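Local atomic coordinates of carboxylesterase (Ferroplasma acidiphilum, PDB entry 3WJ2), a protein that hydrolyses carboxylic esters, as an alpha/beta-hydrolase-fold carboxylesterase of an archaeon, adapted to low pH. Residues P29-R33 against L117-H121; P47-I53 against R100-K104; Y56-L60 against H135-K139; F183-L187 against M245-E249. All coordinates share one frame; numbering follows the deposited sequence.

In the fold
Contact 4 lies deepest, its centre about 9 Å from the centre of the chain, where parallel strands 180-183 and 243-248 of the central sheet pair beside the presumed nucleophile elbow. The other three sit about 18 to 19 Å from that centre. Contact 1 ties helix 29-43 to the loop after strand 109-113, with its nearest atoms about 12 Å from those of contact 4. Contacts 2 and 3 share strand 52-60, outermost within this chain, with centres about 22 Å apart. Contact 3 and contact 4 lie on opposite sides of the chain's centre, about 27 Å between centres, whereas the nearest atoms of contacts 2 and 4 are about 5 Å apart.

Contact 1: P29-R33 against L117-H121; sequences PAMLR and LAPEH
The salt bridge between Arg33 and Glu120 ties the first turn of helix 29-43 to the LAPEH loop that follows strand 109-113 of the alpha/beta-hydrolase fold. Arg33 grips the carboxylate end-on with two nitrogens: NH1 reaches Glu120 OE1 at 2.9 Å in a nearly straight bond (168°), and NH2 reaches Glu120 OE2, also at 2.9 Å, on its syn lone pair. The two flat groups are not coplanar but turned 44° apart, and Glu120 bends at chi2 (88°) to bring its carboxylate back toward the helix. Arg33 NH2 also lies 2.8 Å from Ala118 O, though at an angle too poor for a hydrogen bond. Arg33 NE has its own acceptor, Leu88 O. A leucine in place of Arg33 has no N-H groups to offer and would probably leave the Glu120 carboxylate without its charged mate and Leu88 O without this donor. Beside the ion pair two proline rings meet closely, Pro29 CB to Pro119 CD at 3.4 Å; a cis peptide precedes Pro119. Helix 207-217 closes over this proline pair, Met216 touching both rings and Tyr212 touching Pro29, while Ala118 is joined by backbone hydrogen bonding to Phe87.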
loop_
_atom_site.group_PDB
_atom_site.type_symbol
_atom_site.label_atom_id
_atom_site.label_comp_id
_atom_site.label_asym_id
_atom_site.label_seq_id
_atom_site.Cartn_x
_atom_site.Cartn_y
_atom_site.Cartn_z
ATOM N N PRO B 29 -28.141 -15.374 16.354
ATOM C CA PRO B 29 -27.399 -14.359 17.146
ATOM C C PRO B 29 -27.353 -14.569 18.643
ATOM O O PRO B 29 -26.288 -14.338 19.241
ATOM C CB PRO B 29 -28.108 -13.040 16.825
ATOM C CG PRO B 29 -29.092 -13.376 15.748
ATOM C CD PRO B 29 -29.059 -14.787 15.364
ATOM N N ALA B 30 -28.454 -14.943 19.293
ATOM C CA ALA B 30 -28.392 -15.103 20.757
ATOM C C ALA B 30 -27.413 -16.249 21.161
ATOM O O ALA B 30 -26.697 -16.168 22.165
ATOM C CB ALA B 30 -29.790 -15.391 21.331
ATOM N N MET B 31 -27.362 -17.297 20.337
ATOM C CA MET B 31 -26.375 -18.376 20.643
ATOM C C MET B 31 -24.957 -17.936 20.454
ATOM O O MET B 31 -24.079 -18.219 21.257
ATOM C CB MET B 31 -26.655 -19.545 19.671
ATOM C CG MET B 31 -27.981 -20.154 19.949
ATOM S SD MET B 31 -27.585 -21.441 21.177
ATOM C CE MET B 31 -26.920 -22.547 19.928
ATOM N N LEU B 32 -24.730 -17.139 19.389
ATOM C CA LEU B 32 -23.393 -16.630 19.144
ATOM C C LEU B 32 -22.930 -15.687 20.247
ATOM O O LEU B 32 -21.799 -15.725 20.648
ATOM C CB LEU B 32 -23.351 -15.929 17.789
ATOM C CG LEU B 32 -22.060 -15.266 17.393
ATOM C CD1 LEU B 32 -20.977 -16.364 17.112
ATOM C CD2 LEU B 32 -22.346 -14.505 16.151
ATOM N N ARG B 33 -23.823 -14.851 20.734
ATOM C CA ARG B 33 -23.525 -13.926 21.822
ATOM C C ARG B 33 -23.094 -14.706 23.054
ATOM O O ARG B 33 -22.124 -14.399 23.684
ATOM C CB ARG B 33 -24.782 -13.112 22.128
ATOM C CG ARG B 33 -24.664 -12.137 23.362
ATOM C CD ARG B 33 -25.944 -11.426 23.649
ATOM N NE ARG B 33 -26.282 -10.577 22.501
ATOM C CZ ARG B 33 -27.418 -10.625 21.826
ATOM N NH1 ARG B 33 -28.432 -11.480 22.179
ATOM N NH2 ARG B 33 -27.612 -9.834 20.752
ATOM N N LEU B 117 -28.292 -4.245 22.249
ATOM C CA LEU B 117 -27.613 -4.995 21.225
ATOM C C LEU B 117 -28.587 -5.543 20.186
ATOM O O LEU B 117 -29.752 -5.818 20.425
ATOM C CB LEU B 117 -26.826 -6.199 21.859
ATOM C CG LEU B 117 -25.835 -5.702 22.876
ATOM C CD1 LEU B 117 -25.318 -7.002 23.689
ATOM C CD2 LEU B 117 -24.691 -4.989 22.174
ATOM N N ALA B 118 -28.036 -5.726 18.977
ATOM C CA ALA B 118 -28.776 -6.218 17.819
ATOM C C ALA B 118 -28.625 -7.736 17.752
ATOM O O ALA B 118 -27.692 -8.315 18.382
ATOM C CB ALA B 118 -28.108 -5.623 16.566
ATOM N N PRO B 119 -29.592 -8.407 17.065
ATOM C CA PRO B 119 -30.708 -7.869 16.276
ATOM C C PRO B 119 -31.955 -7.606 17.087
ATOM O O PRO B 119 -32.929 -7.071 16.502
ATOM C CB PRO B 119 -31.007 -9.034 15.266
ATOM C CG PRO B 119 -30.666 -10.243 16.138
ATOM C CD PRO B 119 -29.451 -9.868 16.922
ATOM N N GLU B 120 -31.916 -7.919 18.397
ATOM C CA GLU B 120 -33.102 -7.659 19.178
ATOM C C GLU B 120 -33.416 -6.178 19.171
ATOM O O GLU B 120 -34.586 -5.786 19.187
ATOM C CB GLU B 120 -32.986 -8.215 20.595
ATOM C CG GLU B 120 -32.791 -9.741 20.676
ATOM C CD GLU B 120 -31.317 -10.222 20.615
ATOM O OE1 GLU B 120 -31.072 -11.402 20.974
ATOM O OE2 GLU B 120 -30.411 -9.432 20.268
ATOM N N HIS B 121 -32.358 -5.369 19.119
ATOM C CA HIS B 121 -32.474 -3.927 19.140
ATOM C C HIS B 121 -31.612 -3.420 17.959
ATOM O O HIS B 121 -30.361 -3.431 18.035
ATOM C CB HIS B 121 -32.015 -3.300 20.454
ATOM C CG HIS B 121 -32.749 -3.812 21.635
ATOM N ND1 HIS B 121 -33.980 -3.330 22.024
ATOM C CD2 HIS B 121 -32.418 -4.792 22.500
ATOM C CE1 HIS B 121 -34.392 -4.040 23.070
ATOM N NE2 HIS B 121 -33.472 -4.932 23.369
#

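Contact 2: P47-I53 against R100-K104; sequences PVEIKEI and RFLAK
Arg100, on helix 96-106, meets the segment 47-53 with its guanidinium and gives one nitrogen two partners. NH1 donates to Val48 O at 2.8 Å (152°), with the oxygen close to the guanidinium plane, and to water 1 at 2.9 Å, which also lies at the edge in that plane. The water passes the link on: it accepts from Ile50 N at 3.1 Å and donates to Glu49 OE1 at 2.7 Å, so one molecule serves a backbone N-H, a carboxylate and the arginine together. Arg100 NE is held by a salt bridge to Asp96, one turn earlier in the helix. The faces of the guanidinium are given to carbon. Ile53 CD1 stands over the centre of one, 3.3 Å above the plane, and Pro47 CB lies over the opposite face, so the flat group is sandwiched between two aliphatic groups while its edge does the bonding. A turn further on, Lys104 NZ donates to Glu49 O, although the modelled separation is too short to be trusted in detail. Between the two basic residues Ile50 fills in, its CD1 4.1 Å from Ala103 CB. The arginine is thus bonded to Val48 O, the water and Asp96; Asp96 is probably its main counter-charge, with the Glu49 carboxylate perhaps contributing more weakly through the water.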
loop_
_atom_site.group_PDB
_atom_site.type_symbol
_atom_site.label_atom_id
_atom_site.label_comp_id
_atom_site.label_asym_id
_atom_site.label_seq_id
_atom_site.Cartn_x
_atom_site.Cartn_y
_atom_site.Cartn_z
ATOM N N PRO B 47 -7.525 -9.584 36.894
ATOM C CA PRO B 47 -7.867 -8.134 36.776
ATOM C C PRO B 47 -6.942 -7.234 37.583
ATOM O O PRO B 47 -6.374 -7.645 38.650
ATOM C CB PRO B 47 -9.289 -8.032 37.337
ATOM C CG PRO B 47 -9.410 -9.140 38.323
ATOM C CD PRO B 47 -8.478 -10.260 37.804
ATOM N N VAL B 48 -6.695 -6.041 37.038
ATOM C CA VAL B 48 -5.948 -4.999 37.709
ATOM C C VAL B 48 -6.814 -4.359 38.813
ATOM O O VAL B 48 -8.042 -4.235 38.635
ATOM C CB VAL B 48 -5.441 -3.930 36.670
ATOM C CG1 VAL B 48 -5.056 -2.632 37.327
ATOM C CG2 VAL B 48 -4.296 -4.535 35.878
ATOM N N GLU B 49 -6.176 -4.106 39.964
ATOM C CA GLU B 49 -6.835 -3.496 41.132
ATOM C C GLU B 49 -7.163 -2.074 40.896
ATOM O O GLU B 49 -6.331 -1.264 40.434
ATOM C CB GLU B 49 -5.984 -3.648 42.428
ATOM C CG GLU B 49 -5.946 -5.121 42.807
ATOM C CD GLU B 49 -7.354 -5.787 42.948
ATOM O OE1 GLU B 49 -8.243 -5.261 43.699
ATOM O OE2 GLU B 49 -7.563 -6.857 42.316
ATOM N N ILE B 50 -8.419 -1.743 41.225
ATOM C CA ILE B 50 -8.867 -0.382 41.157
ATOM C C ILE B 50 -9.481 0.086 42.489
ATOM O O ILE B 50 -10.313 -0.628 43.036
ATOM C CB ILE B 50 -9.983 -0.223 40.034
ATOM C CG1 ILE B 50 -9.339 -0.575 38.673
ATOM C CG2 ILE B 50 -10.585 1.211 40.043
ATOM C CD1 ILE B 50 -8.284 0.411 38.268
ATOM N N LYS B 51 -9.114 1.285 42.928
ATOM C CA LYS B 51 -9.615 1.824 44.238
ATOM C C LYS B 51 -11.134 1.841 44.394
ATOM O O LYS B 51 -11.696 1.346 45.380
ATOM C CB LYS B 51 -9.124 3.222 44.445
ATOM C CG LYS B 51 -7.638 3.311 44.701
ATOM C CD LYS B 51 -7.288 4.700 45.189
ATOM C CE LYS B 51 -5.759 4.775 45.354
ATOM N NZ LYS B 51 -5.117 5.170 44.048
ATOM N N GLU B 52 -11.832 2.403 43.409
ATOM C CA GLU B 52 -13.297 2.426 43.501
ATOM C C GLU B 52 -13.991 1.955 42.243
ATOM O O GLU B 52 -13.646 2.429 41.135
ATOM C CB GLU B 52 -13.831 3.783 44.000
ATOM C CG GLU B 52 -13.672 5.070 43.255
ATOM C CD GLU B 52 -14.845 6.098 43.524
ATOM O OE1 GLU B 52 -15.077 7.026 42.681
ATOM O OE2 GLU B 52 -15.532 5.972 44.579
ATOM N N ILE B 53 -14.923 1.041 42.437
ATOM C CA ILE B 53 -15.763 0.568 41.322
ATOM C C ILE B 53 -17.222 0.646 41.769
ATOM O O ILE B 53 -17.592 0.167 42.865
ATOM C CB ILE B 53 -15.411 -0.824 40.865
ATOM C CG1 ILE B 53 -13.899 -0.915 40.476
ATOM C CG2 ILE B 53 -16.327 -1.342 39.618
ATOM C CD1 ILE B 53 -13.505 -2.170 39.750
ATOM N N ARG B 100 -10.893 -1.726 33.627
ATOM C CA ARG B 100 -9.951 -1.541 34.733
ATOM C C ARG B 100 -8.556 -1.046 34.311
ATOM O O ARG B 100 -8.054 -0.108 34.893
ATOM C CB ARG B 100 -9.808 -2.866 35.504
ATOM C CG ARG B 100 -11.081 -3.202 36.372
ATOM C CD ARG B 100 -10.860 -4.636 36.754
ATOM N NE ARG B 100 -11.879 -5.093 37.707
ATOM C CZ ARG B 100 -11.754 -5.061 39.041
ATOM N NH1 ARG B 100 -10.663 -4.589 39.671
ATOM N NH2 ARG B 100 -12.790 -5.502 39.775
ATOM N N PHE B 101 -7.996 -1.656 33.259
ATOM C CA PHE B 101 -6.729 -1.215 32.755
ATOM C C PHE B 101 -6.758 0.197 32.212
ATOM O O PHE B 101 -5.874 0.971 32.500
ATOM C CB PHE B 101 -6.290 -2.229 31.674
ATOM C CG PHE B 101 -4.908 -1.937 31.100
ATOM C CD1 PHE B 101 -3.760 -2.180 31.884
ATOM C CD2 PHE B 101 -4.733 -1.425 29.824
ATOM C CE1 PHE B 101 -2.494 -1.975 31.384
ATOM C CE2 PHE B 101 -3.441 -1.170 29.333
ATOM C CZ PHE B 101 -2.323 -1.460 30.118
ATOM N N LEU B 102 -7.811 0.539 31.462
ATOM C CA LEU B 102 -7.894 1.943 31.103
ATOM C C LEU B 102 -7.987 2.870 32.262
ATOM O O LEU B 102 -7.460 3.944 32.181
ATOM C CB LEU B 102 -9.148 2.192 30.260
ATOM C CG LEU B 102 -9.212 1.510 28.902
ATOM C CD1 LEU B 102 -10.602 1.918 28.168
ATOM C CD2 LEU B 102 -8.065 1.878 27.993
ATOM N N ALA B 103 -8.754 2.530 33.305
ATOM C CA ALA B 103 -8.789 3.375 34.463
ATOM C C ALA B 103 -7.445 3.539 35.190
ATOM O O ALA B 103 -7.103 4.646 35.537
ATOM C CB ALA B 103 -9.890 2.820 35.406
ATOM N N LYS B 104 -6.718 2.419 35.282
ATOM C CA LYS B 104 -5.437 2.431 35.991
ATOM C C LYS B 104 -4.431 3.307 35.202
ATOM O O LYS B 104 -3.766 4.192 35.748
ATOM C CB LYS B 104 -4.945 1.044 36.204
ATOM C CG LYS B 104 -3.626 1.003 37.028
ATOM C CD LYS B 104 -3.679 0.037 38.289
ATOM C CE LYS B 104 -3.763 0.738 39.672
ATOM N NZ LYS B 104 -4.073 -0.207 40.781
HETATM O O HOH W 1 -10.230 -3.931 42.448
#

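Contact 3: Y56-L60 against H135-K139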
loop_
_atom_site.group_PDB
_atom_site.type_symbol
_atom_site.label_atom_id
_atom_site.label_comp_id
_atom_site.label_asym_id
_atom_site.label_seq_id
_atom_site.Cartn_x
_atom_site.Cartn_y
_atom_site.Cartn_z
ATOM N N TYR B 56 -24.083 1.552 38.201
ATOM C CA TYR B 56 -25.193 2.521 38.080
ATOM C C TYR B 56 -26.251 2.035 37.132
ATOM O O TYR B 56 -25.992 1.191 36.268
ATOM C CB TYR B 56 -24.733 3.883 37.562
ATOM C CG TYR B 56 -23.899 4.658 38.457
ATOM C CD1 TYR B 56 -24.476 5.570 39.357
ATOM C CD2 TYR B 56 -22.510 4.537 38.413
ATOM C CE1 TYR B 56 -23.694 6.319 40.198
ATOM C CE2 TYR B 56 -21.709 5.315 39.239
ATOM C CZ TYR B 56 -22.312 6.189 40.137
ATOM O OH TYR B 56 -21.536 6.958 40.977
ATOM N N LYS B 57 -27.470 2.540 37.326
ATOM C CA LYS B 57 -28.546 2.382 36.305
ATOM C C LYS B 57 -28.694 3.728 35.639
ATOM O O LYS B 57 -28.877 4.740 36.299
ATOM C CB LYS B 57 -29.807 1.856 36.964
ATOM C CG LYS B 57 -29.741 0.413 37.472
ATOM C CD LYS B 57 -29.730 -0.632 36.367
ATOM C CE LYS B 57 -30.014 -2.011 36.985
ATOM N NZ LYS B 57 -29.874 -3.179 36.007
ATOM N N ILE B 58 -28.593 3.787 34.321
ATOM C CA ILE B 58 -28.748 5.041 33.571
ATOM C C ILE B 58 -30.180 5.015 33.097
ATOM O O ILE B 58 -30.530 4.255 32.216
ATOM C CB ILE B 58 -27.762 5.057 32.287
ATOM C CG1 ILE B 58 -26.297 4.839 32.706
ATOM C CG2 ILE B 58 -27.810 6.391 31.530
ATOM C CD1 ILE B 58 -25.843 5.698 33.820
ATOM N N LYS B 59 -30.994 5.849 33.705
ATOM C CA LYS B 59 -32.465 5.819 33.485
ATOM C C LYS B 59 -32.874 6.701 32.321
ATOM O O LYS B 59 -33.230 7.861 32.495
ATOM C CB LYS B 59 -33.180 6.238 34.797
ATOM C CG LYS B 59 -34.625 5.809 34.717
ATOM C CD LYS B 59 -35.489 6.526 35.772
ATOM C CE LYS B 59 -36.921 5.981 35.656
ATOM N NZ LYS B 59 -37.178 5.354 34.260
ATOM N N LEU B 60 -32.707 6.190 31.089
ATOM C CA LEU B 60 -33.010 6.989 29.913
ATOM C C LEU B 60 -34.550 6.883 29.628
ATOM O O LEU B 60 -35.264 6.130 30.314
ATOM C CB LEU B 60 -32.267 6.349 28.712
ATOM C CG LEU B 60 -30.730 6.373 28.914
ATOM C CD1 LEU B 60 -30.082 5.816 27.693
ATOM C CD2 LEU B 60 -30.277 7.857 29.056
ATOM N N HIS B 135 -25.556 12.562 27.075
ATOM C CA HIS B 135 -26.258 13.770 27.563
ATOM C C HIS B 135 -26.799 13.573 28.941
ATOM O O HIS B 135 -26.781 14.536 29.769
ATOM C CB HIS B 135 -27.305 14.221 26.537
ATOM C CG HIS B 135 -26.708 14.927 25.361
ATOM N ND1 HIS B 135 -26.122 16.181 25.439
ATOM C CD2 HIS B 135 -26.476 14.481 24.104
ATOM C CE1 HIS B 135 -25.645 16.503 24.247
ATOM N NE2 HIS B 135 -25.866 15.497 23.408
ATOM N N TYR B 136 -27.244 12.375 29.278
ATOM C CA TYR B 136 -27.734 12.103 30.659
ATOM C C TYR B 136 -26.640 12.320 31.690
ATOM O O TYR B 136 -26.862 13.040 32.720
ATOM C CB TYR B 136 -28.285 10.696 30.695
ATOM C CG TYR B 136 -28.861 10.208 32.026
ATOM C CD1 TYR B 136 -30.207 10.029 32.204
ATOM C CD2 TYR B 136 -27.990 9.724 32.995
ATOM C CE1 TYR B 136 -30.683 9.459 33.411
ATOM C CE2 TYR B 136 -28.444 9.160 34.167
ATOM C CZ TYR B 136 -29.801 9.033 34.365
ATOM O OH TYR B 136 -30.249 8.395 35.571
ATOM N N ILE B 137 -25.473 11.707 31.467
ATOM C CA ILE B 137 -24.387 11.875 32.408
ATOM C C ILE B 137 -23.863 13.287 32.443
ATOM O O ILE B 137 -23.531 13.801 33.535
ATOM C CB ILE B 137 -23.272 10.824 32.171
ATOM C CG1 ILE B 137 -23.903 9.456 32.417
ATOM C CG2 ILE B 137 -22.121 11.032 33.188
ATOM C CD1 ILE B 137 -23.128 8.256 31.730
ATOM N N ALA B 138 -23.808 13.964 31.326
ATOM C CA ALA B 138 -23.355 15.353 31.301
ATOM C C ALA B 138 -24.328 16.249 32.129
ATOM O O ALA B 138 -23.864 17.134 32.896
ATOM C CB ALA B 138 -23.206 15.897 29.949
ATOM N N LYS B 139 -25.626 16.012 31.995
ATOM C CA LYS B 139 -26.563 16.823 32.809
ATOM C C LYS B 139 -26.439 16.510 34.244
ATOM O O LYS B 139 -26.544 17.429 35.062
ATOM C CB LYS B 139 -27.985 16.594 32.406
ATOM C CG LYS B 139 -28.301 17.192 31.074
ATOM C CD LYS B 139 -29.748 16.757 30.578
ATOM C CE LYS B 139 -30.385 15.514 31.294
ATOM N NZ LYS B 139 -31.540 14.958 30.480
#
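Strand 56-60 and helix 135-139 cross steeply, at 107° between their directions, with the short axes 9.6 Å apart at closest approach. One side chain, Tyr136, bridges most of this separation. Its CG is anti to the backbone N (chi1 -179°), which carries the ring straight out from the helix to the strand, and the phenol oxygen finishes beside the backbone of Lys59. There Lys59 N donates to Tyr136 OH over 3.2 Å, a weak bond but a nearly straight one (164°). The face of the ring is used as well: Ile58 CG2, the methyl branch on CB, sits above it, 3.9 Å from the centroid and offset toward the rim in a CH-pi contact. Leu60 CD2 approaches obliquely, 3.8 Å from Tyr136 CD1, and thus packs near the root of the ring rather than its hydroxyl. Lys59 O comes close to Tyr136 CE1, at 3.1 Å. This part of the backbone is sharply bent, because Lys59 is the centre of an inverse gamma turn, closed by a weak bond from Leu60 N to Ile58 O. Deeper in, Ile58 CD1 meets Ile137 CD1 at 4.3 Å, and this apolar layer continues through Phe144 against Ile58 and Ile146 against Ile137. Lys140, following the helix, adds a cation-pi contact to the Tyr136 ring. The tyrosine therefore works in two ways: its ring is an apolar surface for Ile58 and Leu60, while its hydroxyl offers an acceptor to a peptide N-H at the inverse gamma turn.

Contact 4: F183-L187 against M245-E249; sequences FYPSL and MVTNE
Tyr184 takes a left-handed backbone conformation (phi 37°), and with its CG set between the backbone N and the carbonyl carbon (chi1 46°) the ring comes to lie beside the Asn248 amide. Asn248 ND2 sits over a face of that ring, 3.3 Å from Tyr184 CD2, with ring and amide planes 50° apart. Both polar ends are held elsewhere: Asn248 OD1 bonds to Ser283 OG and ND2 to Asp251 OD2, while Tyr184 OH takes the N-H of Ala284. An alanine replacing Tyr184 lacks ring and hydroxyl, which would probably open a gap beside the Asn248 amide and leave Ala284 N without this acceptor. Just before, Phe183 and Val246 form a parallel bridge, and their side chains lie side by side on one face of the sheet, CD1 of Phe183 3.9 Å from CB of Val246. The backbone bond follows, Tyr184 N to Val246 O at 2.7 Å. Past it the chain leaves the sheet, and Met245, curled at both chi2 and chi3, lays its SD 3.6 Å from Pro185 CD and its CE near Leu187. The Tyr184 ring also meets His281 edge-to-face and touches residues of the probable nucleophile elbow (GxSxG) around Ser156. Neighbouring parallel strands beside a nucleophile elbow are what the C-terminal side of an alpha/beta-hydrolase sheet presents, and this contact is consistent with a place beside the active site.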
loop_
_atom_site.group_PDB
_atom_site.type_symbol
_atom_site.label_atom_id
_atom_site.label_comp_id
_atom_site.label_asym_id
_atom_site.label_seq_id
_atom_site.Cartn_x
_atom_site.Cartn_y
_atom_site.Cartn_z
ATOM N N PHE B 183 -10.869 3.576 19.137
ATOM C CA PHE B 183 -10.025 2.450 18.758
ATOM C C PHE B 183 -10.711 1.680 17.668
ATOM O O PHE B 183 -11.776 1.025 17.828
ATOM C CB PHE B 183 -9.918 1.457 20.033
ATOM C CG PHE B 183 -8.995 1.944 21.099
ATOM C CD1 PHE B 183 -7.638 1.624 21.060
ATOM C CD2 PHE B 183 -9.523 2.637 22.225
ATOM C CE1 PHE B 183 -6.767 2.148 22.050
ATOM C CE2 PHE B 183 -8.642 3.120 23.259
ATOM C CZ PHE B 183 -7.279 2.824 23.169
ATOM N N TYR B 184 -10.076 1.767 16.473
ATOM C CA TYR B 184 -10.524 1.017 15.286
ATOM C C TYR B 184 -12.064 0.890 15.125
ATOM O O TYR B 184 -12.655 -0.227 15.034
ATOM C CB TYR B 184 -9.784 -0.361 15.180
ATOM C CG TYR B 184 -9.716 -1.146 16.474
ATOM C CD1 TYR B 184 -10.754 -1.997 16.779
ATOM C CD2 TYR B 184 -8.618 -0.941 17.317
ATOM C CE1 TYR B 184 -10.628 -2.773 18.002
ATOM C CE2 TYR B 184 -8.451 -1.677 18.488
ATOM C CZ TYR B 184 -9.474 -2.539 18.777
ATOM O OH TYR B 184 -9.387 -3.275 20.012
ATOM N N PRO B 185 -12.773 2.053 14.915
ATOM C CA PRO B 185 -14.222 1.977 14.739
ATOM C C PRO B 185 -14.631 1.363 13.347
ATOM O O PRO B 185 -13.841 1.464 12.371
ATOM C CB PRO B 185 -14.630 3.467 14.623
ATOM C CG PRO B 185 -13.326 4.225 14.295
ATOM C CD PRO B 185 -12.192 3.391 14.990
ATOM N N SER B 186 -15.826 0.804 13.272
ATOM C CA SER B 186 -16.485 0.535 11.978
ATOM C C SER B 186 -17.014 1.956 11.572
ATOM O O SER B 186 -17.449 2.760 12.436
ATOM C CB SER B 186 -17.527 -0.577 12.050
ATOM O OG SER B 186 -18.380 -0.258 13.182
ATOM N N LEU B 187 -16.839 2.404 10.358
ATOM C CA LEU B 187 -17.321 3.730 10.056
ATOM C C LEU B 187 -18.108 3.843 8.724
ATOM O O LEU B 187 -18.668 4.925 8.392
ATOM C CB LEU B 187 -16.151 4.671 9.888
ATOM C CG LEU B 187 -15.368 4.996 11.207
ATOM C CD1 LEU B 187 -13.975 5.617 10.784
ATOM C CD2 LEU B 187 -16.147 5.869 12.122
ATOM N N MET B 245 -7.319 8.512 17.149
ATOM C CA MET B 245 -7.735 7.396 16.284
ATOM C C MET B 245 -6.623 6.379 16.311
ATOM O O MET B 245 -5.465 6.706 16.102
ATOM C CB MET B 245 -7.950 7.799 14.805
ATOM C CG MET B 245 -8.184 6.610 13.893
ATOM S SD MET B 245 -9.878 5.929 14.082
ATOM C CE MET B 245 -10.903 7.191 13.184
ATOM N N VAL B 246 -7.016 5.128 16.651
ATOM C CA VAL B 246 -6.007 4.022 16.585
ATOM C C VAL B 246 -6.533 3.050 15.568
ATOM O O VAL B 246 -7.645 2.555 15.615
ATOM C CB VAL B 246 -5.985 3.300 17.978
ATOM C CG1 VAL B 246 -5.005 2.113 17.899
ATOM C CG2 VAL B 246 -5.547 4.352 19.091
ATOM N N THR B 247 -5.686 2.736 14.586
ATOM C CA THR B 247 -6.010 1.686 13.608
ATOM C C THR B 247 -4.939 0.601 13.725
ATOM O O THR B 247 -3.913 0.742 14.407
ATOM C CB THR B 247 -5.903 2.292 12.127
ATOM O OG1 THR B 247 -4.525 2.487 11.811
ATOM C CG2 THR B 247 -6.606 3.654 12.118
ATOM N N ASN B 248 -5.297 -0.529 13.113
ATOM C CA ASN B 248 -4.363 -1.703 13.176
ATOM C C ASN B 248 -3.902 -2.002 11.744
ATOM O O ASN B 248 -4.718 -1.995 10.827
ATOM C CB ASN B 248 -5.178 -2.921 13.614
ATOM C CG ASN B 248 -5.843 -2.684 14.986
ATOM O OD1 ASN B 248 -5.157 -2.468 15.967
ATOM N ND2 ASN B 248 -7.145 -2.751 15.019
ATOM N N GLU B 249 -2.610 -2.278 11.621
ATOM C CA GLU B 249 -2.101 -2.638 10.245
ATOM C C GLU B 249 -2.858 -3.725 9.516
ATOM O O GLU B 249 -3.225 -3.546 8.347
ATOM C CB GLU B 249 -0.619 -3.016 10.398
ATOM C CG GLU B 249 -0.011 -3.215 9.012
ATOM C CD GLU B 249 1.471 -3.451 9.071
ATOM O OE1 GLU B 249 2.079 -3.633 10.122
ATOM O OE2 GLU B 249 2.084 -3.387 7.954
#